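Local coordinates for protein lectin-related NK cell receptor LY49L1 (Mus musculus, PDB 3G8K) that is a natural killer cell receptor of the Ly49 family that probably recognises MHC class I molecules through its C-type lectin-like domain, at residues Q36-E48 against A77-N89. The protein carries 1 engineered substitution. Residues are numbered along the deposited sequence; the frame is centred on the assembly and turned at random.
Sequences QISSLSLLKIDNE and AWINNGPSKLALN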
ATOM      1  N   GLN A  36      -1.790  20.301   2.948  1.00 31.28           N
ATOM      2  CA  GLN A  36      -1.618  21.464   2.062  1.00 32.29           C
ATOM      3  C   GLN A  36      -0.227  22.091   1.968  1.00 33.16           C
ATOM      4  O   GLN A  36       0.312  22.224   0.865  1.00 31.31           O
ATOM      5  CB  GLN A  36      -2.769  22.469   2.210  1.00 33.80           C
ATOM      6  CG  GLN A  36      -3.685  22.256   1.019  1.00 35.17           C
ATOM      7  CD  GLN A  36      -5.117  22.641   1.187  1.00 39.00           C
ATOM      8  OE1 GLN A  36      -6.055  21.845   0.794  1.00 35.68           O
ATOM      9  NE2 GLN A  36      -5.342  23.855   1.747  1.00 37.88           N
ATOM     10  N   ILE A  37       0.415  22.364   3.107  1.00 34.40           N
ATOM     11  CA  ILE A  37       1.789  22.851   3.071  1.00 36.32           C
ATOM     12  C   ILE A  37       2.728  21.952   2.237  1.00 35.63           C
ATOM     13  O   ILE A  37       3.782  22.412   1.723  1.00 35.76           O
ATOM     14  CB  ILE A  37       2.369  23.202   4.506  1.00 36.88           C
ATOM     15  CG1 ILE A  37       2.751  21.970   5.278  1.00 36.31           C
ATOM     16  CG2 ILE A  37       1.363  24.002   5.314  1.00 37.59           C
ATOM     17  CD1 ILE A  37       2.835  22.252   6.813  1.00 39.07           C
ATOM     18  N   SER A  38       2.352  20.687   2.075  1.00 34.23           N
ATOM     19  CA  SER A  38       3.129  19.784   1.242  1.00 33.44           C
ATOM     20  C   SER A  38       2.584  19.571  -0.191  1.00 33.63           C
ATOM     21  O   SER A  38       2.920  18.576  -0.825  1.00 33.51           O
ATOM     22  CB  SER A  38       3.257  18.445   1.952  1.00 33.57           C
ATOM     23  OG  SER A  38       4.194  18.526   3.027  1.00 35.78           O
ATOM     24  N   SER A  39       1.767  20.500  -0.695  1.00 33.39           N
ATOM     25  CA  SER A  39       1.092  20.402  -2.009  1.00 32.71           C
ATOM     26  C   SER A  39       0.261  19.146  -2.265  1.00 33.15           C
ATOM     27  O   SER A  39       0.019  18.778  -3.443  1.00 33.18           O
ATOM     28  CB  SER A  39       2.086  20.611  -3.166  1.00 33.54           C
ATOM     29  OG  SER A  39       2.906  21.765  -2.901  1.00 34.87           O
ATOM     30  N   LEU A  40      -0.210  18.519  -1.181  1.00 31.52           N
ATOM     31  CA  LEU A  40      -1.147  17.364  -1.218  1.00 28.99           C
ATOM     32  C   LEU A  40      -2.515  17.945  -0.833  1.00 28.73           C
ATOM     33  O   LEU A  40      -2.668  19.152  -0.778  1.00 30.02           O
ATOM     34  CB  LEU A  40      -0.679  16.307  -0.210  1.00 28.57           C
ATOM     35  CG  LEU A  40       0.776  15.844  -0.223  1.00 25.54           C
ATOM     36  CD1 LEU A  40       1.199  14.869   0.951  1.00 20.77           C
ATOM     37  CD2 LEU A  40       1.184  15.246  -1.592  1.00 20.59           C
ATOM     38  N   SER A  41      -3.521  17.130  -0.594  1.00 27.60           N
ATOM     39  CA  SER A  41      -4.751  17.663  -0.111  1.00 26.42           C
ATOM     40  C   SER A  41      -5.416  16.598   0.691  1.00 25.17           C
ATOM     41  O   SER A  41      -5.315  15.429   0.367  1.00 24.58           O
ATOM     42  CB  SER A  41      -5.652  18.133  -1.259  1.00 27.50           C
ATOM     43  OG  SER A  41      -6.196  16.997  -1.863  1.00 30.88           O
ATOM     44  N   LEU A  42      -6.071  16.975   1.796  1.00 24.08           N
ATOM     45  CA  LEU A  42      -6.780  15.975   2.555  1.00 21.84           C
ATOM     46  C   LEU A  42      -7.654  15.147   1.610  1.00 22.28           C
ATOM     47  O   LEU A  42      -8.402  15.721   0.821  1.00 23.52           O
ATOM     48  CB  LEU A  42      -7.620  16.661   3.662  1.00 23.29           C
ATOM     49  CG  LEU A  42      -7.995  15.826   4.921  1.00 20.32           C
ATOM     50  CD1 LEU A  42      -6.893  14.999   5.495  1.00 17.70           C
ATOM     51  CD2 LEU A  42      -8.522  16.748   6.028  1.00 19.62           C
ATOM     52  N   LEU A  43      -7.637  13.824   1.750  1.00 20.78           N
ATOM     53  CA  LEU A  43      -8.011  12.936   0.659  1.00 20.28           C
ATOM     54  C   LEU A  43      -9.476  13.099   0.188  1.00 18.48           C
ATOM     55  O   LEU A  43     -10.437  13.070   0.960  1.00 18.64           O
ATOM     56  CB  LEU A  43      -7.680  11.452   0.965  1.00 19.87           C
ATOM     57  CG  LEU A  43      -8.309  10.440  -0.049  1.00 16.63           C
ATOM     58  CD1 LEU A  43      -7.390  10.406  -1.252  1.00 16.54           C
ATOM     59  CD2 LEU A  43      -8.445   9.005   0.468  1.00 18.03           C
ATOM     60  N   LYS A  44      -9.614  13.261  -1.121  1.00 20.84           N
ATOM     61  CA  LYS A  44     -10.942  13.185  -1.745  1.00 19.84           C
ATOM     62  C   LYS A  44     -11.184  11.863  -2.516  1.00 20.73           C
ATOM     63  O   LYS A  44     -10.364  11.496  -3.330  1.00 20.71           O
ATOM     64  CB  LYS A  44     -11.101  14.343  -2.720  1.00 21.17           C
ATOM     65  CG  LYS A  44     -12.448  14.211  -3.517  1.00 18.64           C
ATOM     66  CD  LYS A  44     -12.675  15.396  -4.418  1.00 25.98           C
ATOM     67  CE  LYS A  44     -11.649  15.422  -5.557  1.00 31.32           C
ATOM     68  NZ  LYS A  44     -12.368  14.902  -6.801  1.00 32.06           N
ATOM     69  N   ILE A  45     -12.354  11.241  -2.323  1.00 17.62           N
ATOM     70  CA  ILE A  45     -12.603   9.909  -2.731  1.00 19.01           C
ATOM     71  C   ILE A  45     -13.604  10.101  -3.921  1.00 19.73           C
ATOM     72  O   ILE A  45     -14.627  10.772  -3.812  1.00 19.42           O
ATOM     73  CB  ILE A  45     -13.167   8.978  -1.597  1.00 17.88           C
ATOM     74  CG1 ILE A  45     -12.271   8.940  -0.347  1.00 15.96           C
ATOM     75  CG2 ILE A  45     -13.379   7.456  -2.102  1.00 17.22           C
ATOM     76  CD1 ILE A  45     -12.724   7.897   0.675  1.00 18.47           C
ATOM     77  N   ASP A  46     -13.241   9.543  -5.064  1.00 21.98           N
ATOM     78  CA  ASP A  46     -13.889   9.893  -6.322  1.00 22.42           C
ATOM     79  C   ASP A  46     -15.035   9.021  -6.699  1.00 23.18           C
ATOM     80  O   ASP A  46     -15.894   9.461  -7.481  1.00 22.69           O
ATOM     81  CB  ASP A  46     -12.834   9.876  -7.427  1.00 24.97           C
ATOM     82  CG  ASP A  46     -12.065  11.137  -7.463  1.00 28.13           C
ATOM     83  OD1 ASP A  46     -10.853  11.049  -7.509  1.00 29.51           O
ATOM     84  OD2 ASP A  46     -12.696  12.232  -7.386  1.00 34.22           O
ATOM     85  N   ASN A  47     -15.051   7.790  -6.195  1.00 23.29           N
ATOM     86  CA  ASN A  47     -16.054   6.777  -6.542  1.00 23.71           C
ATOM     87  C   ASN A  47     -16.005   5.535  -5.649  1.00 24.29           C
ATOM     88  O   ASN A  47     -15.124   5.401  -4.803  1.00 25.77           O
ATOM     89  CB  ASN A  47     -15.949   6.403  -8.037  1.00 23.92           C
ATOM     90  CG  ASN A  47     -14.572   5.958  -8.421  1.00 20.67           C
ATOM     91  OD1 ASN A  47     -14.095   4.971  -7.914  1.00 30.40           O
ATOM     92  ND2 ASN A  47     -13.922   6.660  -9.323  1.00 21.18           N
ATOM     93  N   GLU A  48     -16.992   4.656  -5.809  1.00 25.76           N
ATOM     94  CA  GLU A  48     -17.119   3.422  -5.042  1.00 25.96           C
ATOM     95  C   GLU A  48     -15.948   2.453  -5.242  1.00 26.11           C
ATOM     96  O   GLU A  48     -15.486   1.833  -4.247  1.00 23.35           O
ATOM     97  CB  GLU A  48     -18.451   2.732  -5.337  1.00 28.21           C
ATOM     98  CG  GLU A  48     -19.739   3.470  -4.771  1.00 31.17           C
ATOM     99  CD  GLU A  48     -20.093   4.774  -5.540  1.00 36.09           C
ATOM    100  OE1 GLU A  48     -20.992   5.530  -5.051  1.00 35.58           O
ATOM    101  OE2 GLU A  48     -19.522   5.026  -6.668  1.00 39.46           O
ATOM    102  N   ALA A  77     -19.665  18.080   1.876  1.00 28.18           N
ATOM    103  CA  ALA A  77     -18.948  18.563   0.717  1.00 27.82           C
ATOM    104  C   ALA A  77     -17.458  18.247   0.734  1.00 27.22           C
ATOM    105  O   ALA A  77     -16.812  18.358   1.790  1.00 25.38           O
ATOM    106  CB  ALA A  77     -19.197  20.050   0.489  1.00 27.93           C
ATOM    107  N   TRP A  78     -16.923  17.789  -0.412  1.00 25.76           N
ATOM    108  CA  TRP A  78     -15.458  17.535  -0.532  1.00 26.50           C
ATOM    109  C   TRP A  78     -14.745  18.902  -0.462  1.00 28.58           C
ATOM    110  O   TRP A  78     -15.267  19.899  -0.936  1.00 29.55           O
ATOM    111  CB  TRP A  78     -15.137  16.720  -1.822  1.00 22.88           C
ATOM    112  CG  TRP A  78     -15.786  15.270  -1.800  1.00 20.04           C
ATOM    113  CD1 TRP A  78     -16.930  14.849  -2.477  1.00 15.76           C
ATOM    114  CD2 TRP A  78     -15.311  14.135  -1.063  1.00 14.51           C
ATOM    115  NE1 TRP A  78     -17.214  13.533  -2.151  1.00 18.66           N
ATOM    116  CE2 TRP A  78     -16.199  13.068  -1.301  1.00 18.18           C
ATOM    117  CE3 TRP A  78     -14.199  13.939  -0.172  1.00 15.38           C
ATOM    118  CZ2 TRP A  78     -16.022  11.796  -0.719  1.00 15.20           C
ATOM    119  CZ3 TRP A  78     -14.049  12.659   0.396  1.00 15.79           C
ATOM    120  CH2 TRP A  78     -14.936  11.623   0.128  1.00 18.62           C
ATOM    121  N   ILE A  79     -13.597  18.996   0.188  1.00 32.43           N
ATOM    122  CA  ILE A  79     -12.902  20.296   0.260  1.00 33.72           C
ATOM    123  C   ILE A  79     -12.616  20.956  -1.108  1.00 35.92           C
ATOM    124  O   ILE A  79     -12.448  20.275  -2.150  1.00 37.59           O
ATOM    125  CB  ILE A  79     -11.622  20.287   1.182  1.00 34.14           C
ATOM    126  CG1 ILE A  79     -10.604  19.248   0.743  1.00 33.53           C
ATOM    127  CG2 ILE A  79     -12.026  20.114   2.642  1.00 36.48           C
ATOM    128  CD1 ILE A  79      -9.315  19.323   1.527  1.00 31.94           C
ATOM    129  N   ASN A  80     -12.630  22.285  -1.092  1.00 36.71           N
ATOM    130  CA  ASN A  80     -12.424  23.131  -2.262  1.00 37.97           C
ATOM    131  C   ASN A  80     -13.384  22.807  -3.390  1.00 38.06           C
ATOM    132  O   ASN A  80     -12.984  22.754  -4.565  1.00 38.27           O
ATOM    133  CB  ASN A  80     -10.963  23.090  -2.752  1.00 38.10           C
ATOM    134  CG  ASN A  80      -9.942  23.374  -1.621  1.00 40.91           C
ATOM    135  OD1 ASN A  80     -10.229  24.016  -0.581  1.00 41.75           O
ATOM    136  ND2 ASN A  80      -8.726  22.896  -1.842  1.00 44.78           N
ATOM    137  N   ASN A  81     -14.640  22.583  -3.035  1.00 37.96           N
ATOM    138  CA  ASN A  81     -15.676  22.274  -4.026  1.00 37.74           C
ATOM    139  C   ASN A  81     -15.310  21.089  -4.911  1.00 36.34           C
ATOM    140  O   ASN A  81     -15.583  21.129  -6.120  1.00 37.21           O
ATOM    141  CB  ASN A  81     -15.890  23.504  -4.943  1.00 39.71           C
ATOM    142  CG  ASN A  81     -16.150  24.785  -4.156  1.00 43.51           C
ATOM    143  OD1 ASN A  81     -15.304  25.727  -4.127  1.00 48.24           O
ATOM    144  ND2 ASN A  81     -17.295  24.814  -3.474  1.00 46.96           N
ATOM    145  N   GLY A  82     -14.667  20.058  -4.361  1.00 34.02           N
ATOM    146  CA  GLY A  82     -14.016  19.018  -5.193  1.00 31.02           C
ATOM    147  C   GLY A  82     -15.114  18.134  -5.741  1.00 30.39           C
ATOM    148  O   GLY A  82     -16.001  17.795  -5.004  1.00 29.77           O
ATOM    149  N   PRO A  83     -15.081  17.783  -7.049  1.00 30.15           N
ATOM    150  CA  PRO A  83     -16.189  16.958  -7.557  1.00 30.26           C
ATOM    151  C   PRO A  83     -16.005  15.430  -7.276  1.00 30.49           C
ATOM    152  O   PRO A  83     -14.853  14.884  -7.331  1.00 30.19           O
ATOM    153  CB  PRO A  83     -16.181  17.273  -9.060  1.00 30.52           C
ATOM    154  CG  PRO A  83     -14.762  17.532  -9.389  1.00 30.01           C
ATOM    155  CD  PRO A  83     -14.108  18.111  -8.118  1.00 30.12           C
ATOM    156  N   SER A  84     -17.119  14.728  -7.022  1.00 29.22           N
ATOM    157  CA  SER A  84     -17.022  13.307  -6.736  1.00 28.86           C
ATOM    158  C   SER A  84     -18.198  12.561  -7.286  1.00 29.19           C
ATOM    159  O   SER A  84     -19.303  13.128  -7.395  1.00 30.54           O
ATOM    160  CB  SER A  84     -16.951  13.067  -5.232  1.00 27.28           C
ATOM    161  OG  SER A  84     -16.907  11.677  -4.914  1.00 25.89           O
ATOM    162  N   LYS A  85     -17.968  11.288  -7.609  1.00 28.84           N
ATOM    163  CA  LYS A  85     -18.995  10.380  -8.034  1.00 28.16           C
ATOM    164  C   LYS A  85     -19.314   9.328  -6.973  1.00 29.54           C
ATOM    165  O   LYS A  85     -19.963   8.294  -7.254  1.00 28.51           O
ATOM    166  CB  LYS A  85     -18.583   9.700  -9.332  1.00 29.66           C
ATOM    167  CG  LYS A  85     -18.797  10.526 -10.608  1.00 27.04           C
ATOM    168  CD  LYS A  85     -20.069  11.323 -10.588  1.00 29.33           C
ATOM    169  CE  LYS A  85     -19.998  12.422 -11.671  1.00 26.42           C
ATOM    170  NZ  LYS A  85     -21.357  12.742 -12.272  1.00 28.15           N
ATOM    171  N   LEU A  86     -18.853   9.595  -5.739  1.00 28.48           N
ATOM    172  CA  LEU A  86     -19.159   8.786  -4.575  1.00 27.33           C
ATOM    173  C   LEU A  86     -20.545   9.214  -3.965  1.00 28.53           C
ATOM    174  O   LEU A  86     -20.713  10.367  -3.459  1.00 28.98           O
ATOM    175  CB  LEU A  86     -17.977   8.864  -3.561  1.00 24.70           C
ATOM    176  CG  LEU A  86     -18.069   7.937  -2.334  1.00 26.79           C
ATOM    177  CD1 LEU A  86     -17.790   6.465  -2.706  1.00 25.41           C
ATOM    178  CD2 LEU A  86     -17.137   8.320  -1.190  1.00 26.23           C
ATOM    179  N   ALA A  87     -21.537   8.327  -4.053  1.00 29.75           N
ATOM    180  CA  ALA A  87     -22.861   8.586  -3.515  1.00 31.17           C
ATOM    181  C   ALA A  87     -22.807   8.334  -2.020  1.00 34.02           C
ATOM    182  O   ALA A  87     -22.298   7.297  -1.557  1.00 32.85           O
ATOM    183  CB  ALA A  87     -23.958   7.707  -4.193  1.00 31.42           C
ATOM    184  N   LEU A  88     -23.246   9.327  -1.258  1.00 36.47           N
ATOM    185  CA  LEU A  88     -23.273   9.207   0.174  1.00 39.27           C
ATOM    186  C   LEU A  88     -24.726   9.083   0.537  1.00 41.36           C
ATOM    187  O   LEU A  88     -25.587   9.837   0.030  1.00 42.29           O
ATOM    188  CB  LEU A  88     -22.686  10.447   0.823  1.00 39.53           C
ATOM    189  CG  LEU A  88     -21.223  10.766   0.520  1.00 40.65           C
ATOM    190  CD1 LEU A  88     -20.951  12.243   0.893  1.00 42.86           C
ATOM    191  CD2 LEU A  88     -20.270   9.778   1.234  1.00 42.29           C
ATOM    192  N   ASN A  89     -25.051   8.122   1.374  1.00 42.56           N
ATOM    193  CA  ASN A  89     -26.389   8.190   1.890  1.00 44.53           C
ATOM    194  C   ASN A  89     -26.398   9.151   3.127  1.00 45.05           C
ATOM    195  O   ASN A  89     -25.930   8.781   4.205  1.00 43.14           O
ATOM    196  CB  ASN A  89     -26.932   6.790   2.172  1.00 45.35           C
ATOM    197  CG  ASN A  89     -28.340   6.833   2.744  1.00 47.16           C
ATOM    198  OD1 ASN A  89     -28.775   5.898   3.428  1.00 47.85           O
ATOM    199  ND2 ASN A  89     -29.049   7.945   2.489  1.00 48.69           N
TER
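The aliphatic part of Lys44 lies over one face of the Trp78 indole, toward its rim, within the C-type lectin-like fold. Here the chain running from helix 28-37 to helix 48-57 meets the loop that follows strand 75-78. Lys44 CG sits 3.8 Å from Trp78 CD2, and the two side chains cross at about a right angle. With CG anti to the backbone N (chi1 174°), the aliphatic part of Lys44 passes over the ring. The chain then bends about the CG-CD and CD-CE bonds, bringing NZ to Pro83. Lys44 NZ is modelled only 2.5 Å from Pro83 O, too short for the exact length to be trusted. The same NZ forms a salt bridge to the syn lone pair of Asp46 OD2 at 2.8 Å. The backbone of Ile45 covers the same face of the indole, and Ile45 CB is 3.6 Å from Trp78 CH2. Ile45 CG2 also packs against Leu86 CD2. Beyond it, Ser84 OG donates to Ile45 O at 2.7 Å, in the carbonyl plane. Ser84 OG in turn accepts from Leu86 N, which makes an ST turn and fixes the hydroxyl between the two segments. Lys85 N donates to Asp46 O. Glu48 bends at chi2 (72°), and its OE1 accepts from Ala87 N at 3.0 Å with an N-H...O angle of 169°. At the other end of the contact, Ile79 CD1 rests on Leu42 CB, and Leu42 also packs on helix 28-37.

Further out, Lys17 forms a salt bridge with Asp46 OD1 and Glu50 accepts from Asp46 N. Asn47 OD1 caps helix 48-57 by accepting from Glu50 N.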